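Side-chain contact in galectin (Xenopus laevis, PDB 3WUC), which binds beta-galactosides as a proto-type galectin of frog skin, and may also recognise laminin: residues B[26-29]-B[30-34]. Numbering follows the deposited sequence.
Sequences GRIA and KGTNR. With GAL (beta-D-galactopyranose), chain D.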
loop_
_atom_site.group_PDB
_atom_site.type_symbol
_atom_site.label_atom_id
_atom_site.label_comp_id
_atom_site.label_asym_id
_atom_site.label_seq_id
_atom_site.Cartn_x
_atom_site.Cartn_y
_atom_site.Cartn_z
ATOM N N GLY B 26 -10.752 0.811 5.214
ATOM C CA GLY B 26 -11.208 1.748 6.217
ATOM C C GLY B 26 -11.569 1.104 7.499
ATOM O O GLY B 26 -11.610 -0.109 7.578
ATOM N N ARG B 27 -11.876 1.914 8.517
ATOM C CA ARG B 27 -12.202 1.406 9.840
ATOM C C ARG B 27 -13.730 1.608 10.069
ATOM O O ARG B 27 -14.217 2.744 10.041
ATOM C CB ARG B 27 -11.415 2.076 10.969
ATOM C CG ARG B 27 -11.776 1.522 12.327
ATOM C CD ARG B 27 -10.868 2.048 13.468
ATOM N NE ARG B 27 -9.465 1.620 13.268
ATOM C CZ ARG B 27 -8.904 0.459 13.648
ATOM N NH1 ARG B 27 -9.557 -0.485 14.356
ATOM N NH2 ARG B 27 -7.629 0.240 13.334
ATOM N N ILE B 28 -14.432 0.524 10.314
ATOM C CA ILE B 28 -15.874 0.561 10.470
ATOM C C ILE B 28 -16.169 1.270 11.777
ATOM O O ILE B 28 -15.487 0.986 12.794
ATOM C CB ILE B 28 -16.489 -0.824 10.480
ATOM C CG1 ILE B 28 -16.208 -1.541 9.180
ATOM C CG2 ILE B 28 -18.018 -0.698 10.717
ATOM C CD1 ILE B 28 -16.359 -3.024 9.299
ATOM N N ALA B 29 -17.103 2.251 11.750
ATOM C CA ALA B 29 -17.490 2.882 13.007
ATOM C C ALA B 29 -17.866 1.886 14.144
ATOM O O ALA B 29 -18.661 0.958 13.968
ATOM C CB ALA B 29 -18.637 3.799 12.705
ATOM N N LYS B 30 -17.310 2.157 15.327
ATOM C CA LYS B 30 -17.537 1.286 16.494
ATOM C C LYS B 30 -19.012 1.336 16.885
ATOM O O LYS B 30 -19.623 2.403 16.926
ATOM C CB LYS B 30 -16.667 1.675 17.713
ATOM C CG LYS B 30 -16.937 0.833 18.994
ATOM C CD LYS B 30 -16.460 -0.634 18.901
ATOM C CE LYS B 30 -17.432 -1.618 18.201
ATOM N NZ LYS B 30 -18.466 -2.381 18.995
ATOM N N GLY B 31 -19.573 0.161 17.047
ATOM C CA GLY B 31 -20.918 -0.009 17.611
ATOM C C GLY B 31 -21.994 0.289 16.579
ATOM O O GLY B 31 -23.187 0.288 16.873
ATOM N N THR B 32 -21.607 0.429 15.315
ATOM C CA THR B 32 -22.530 0.951 14.316
ATOM C C THR B 32 -23.507 -0.094 13.854
ATOM O O THR B 32 -23.269 -1.315 13.974
ATOM C CB THR B 32 -21.752 1.457 13.088
ATOM O OG1 THR B 32 -22.617 2.279 12.297
ATOM C CG2 THR B 32 -21.258 0.291 12.253
ATOM N N ASN B 33 -24.674 0.359 13.347
ATOM C CA ASN B 33 -25.637 -0.591 12.869
ATOM C C ASN B 33 -25.382 -1.148 11.455
ATOM O O ASN B 33 -25.925 -2.119 11.042
ATOM C CB ASN B 33 -27.066 -0.082 13.046
ATOM C CG ASN B 33 -27.356 1.190 12.300
ATOM O OD1 ASN B 33 -26.531 1.772 11.557
ATOM N ND2 ASN B 33 -28.540 1.728 12.582
ATOM N N ARG B 34 -24.638 -0.368 10.657
ATOM C CA ARG B 34 -24.443 -0.674 9.250
ATOM C C ARG B 34 -23.414 0.330 8.727
ATOM O O ARG B 34 -23.181 1.412 9.334
ATOM C CB ARG B 34 -25.757 -0.581 8.466
ATOM C CG ARG B 34 -26.273 0.823 8.271
ATOM C CD ARG B 34 -27.544 0.755 7.497
ATOM N NE ARG B 34 -28.146 2.060 7.267
ATOM C CZ ARG B 34 -28.561 2.509 6.110
ATOM N NH1 ARG B 34 -28.519 1.833 4.954
ATOM N NH2 ARG B 34 -29.141 3.743 6.119
HETATM C C1 GAL D . -32.930 1.510 2.614
HETATM C C2 GAL D . -31.951 2.320 3.421
HETATM C C3 GAL D . -30.939 2.989 2.518
HETATM C C4 GAL D . -30.320 1.944 1.597
HETATM C C5 GAL D . -31.456 1.183 0.877
HETATM C C6 GAL D . -30.873 0.111 -0.019
HETATM O O2 GAL D . -32.722 3.362 4.071
HETATM O O3 GAL D . -30.028 3.759 3.252
HETATM O O4 GAL D . -29.432 1.076 2.347
HETATM O O5 GAL D . -32.257 0.546 1.858
HETATM O O6 GAL D . -31.872 -0.677 -0.645
#
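The guanidinium of R34 meets galactose edge-on: O3 of the sugar lies in its plane at the edge, 3.0 Å from NH1 and likewise 3.0 Å from NH2 of R34, a fork of two bonds on one hydroxyl oxygen. R34 NH1 also reaches galactose O4 at 2.9 Å, again near the plane, but at 122° this bond is weak. Y56 adds a cation-pi contact. Within the protein, M3 O takes a bond from NH2 and N51 OD1 one from NH1, which together would limit the group's rotation. The side chain runs extended from CG to NE. At the loop's start, a type II turn from A29 to T32 reverses the chain, with G31 at positive phi and T32 N bonded to A29 O (3.3 Å, 144°). With OG1 anti to the backbone N (chi1 -164°), T32 turns its CG2 methyl back over the turn, 3.2 Å from A29 O and 3.7 Å from I28 CG2; the I28 and T32 side chains cross nearly at right angles. The turn thus leads out of strand 20-28 toward strand 36-39, from one sheet of the beta-sandwich to the other, and the loop that follows delivers R34 to the galactose-binding site of the galectin carbohydrate-recognition domain.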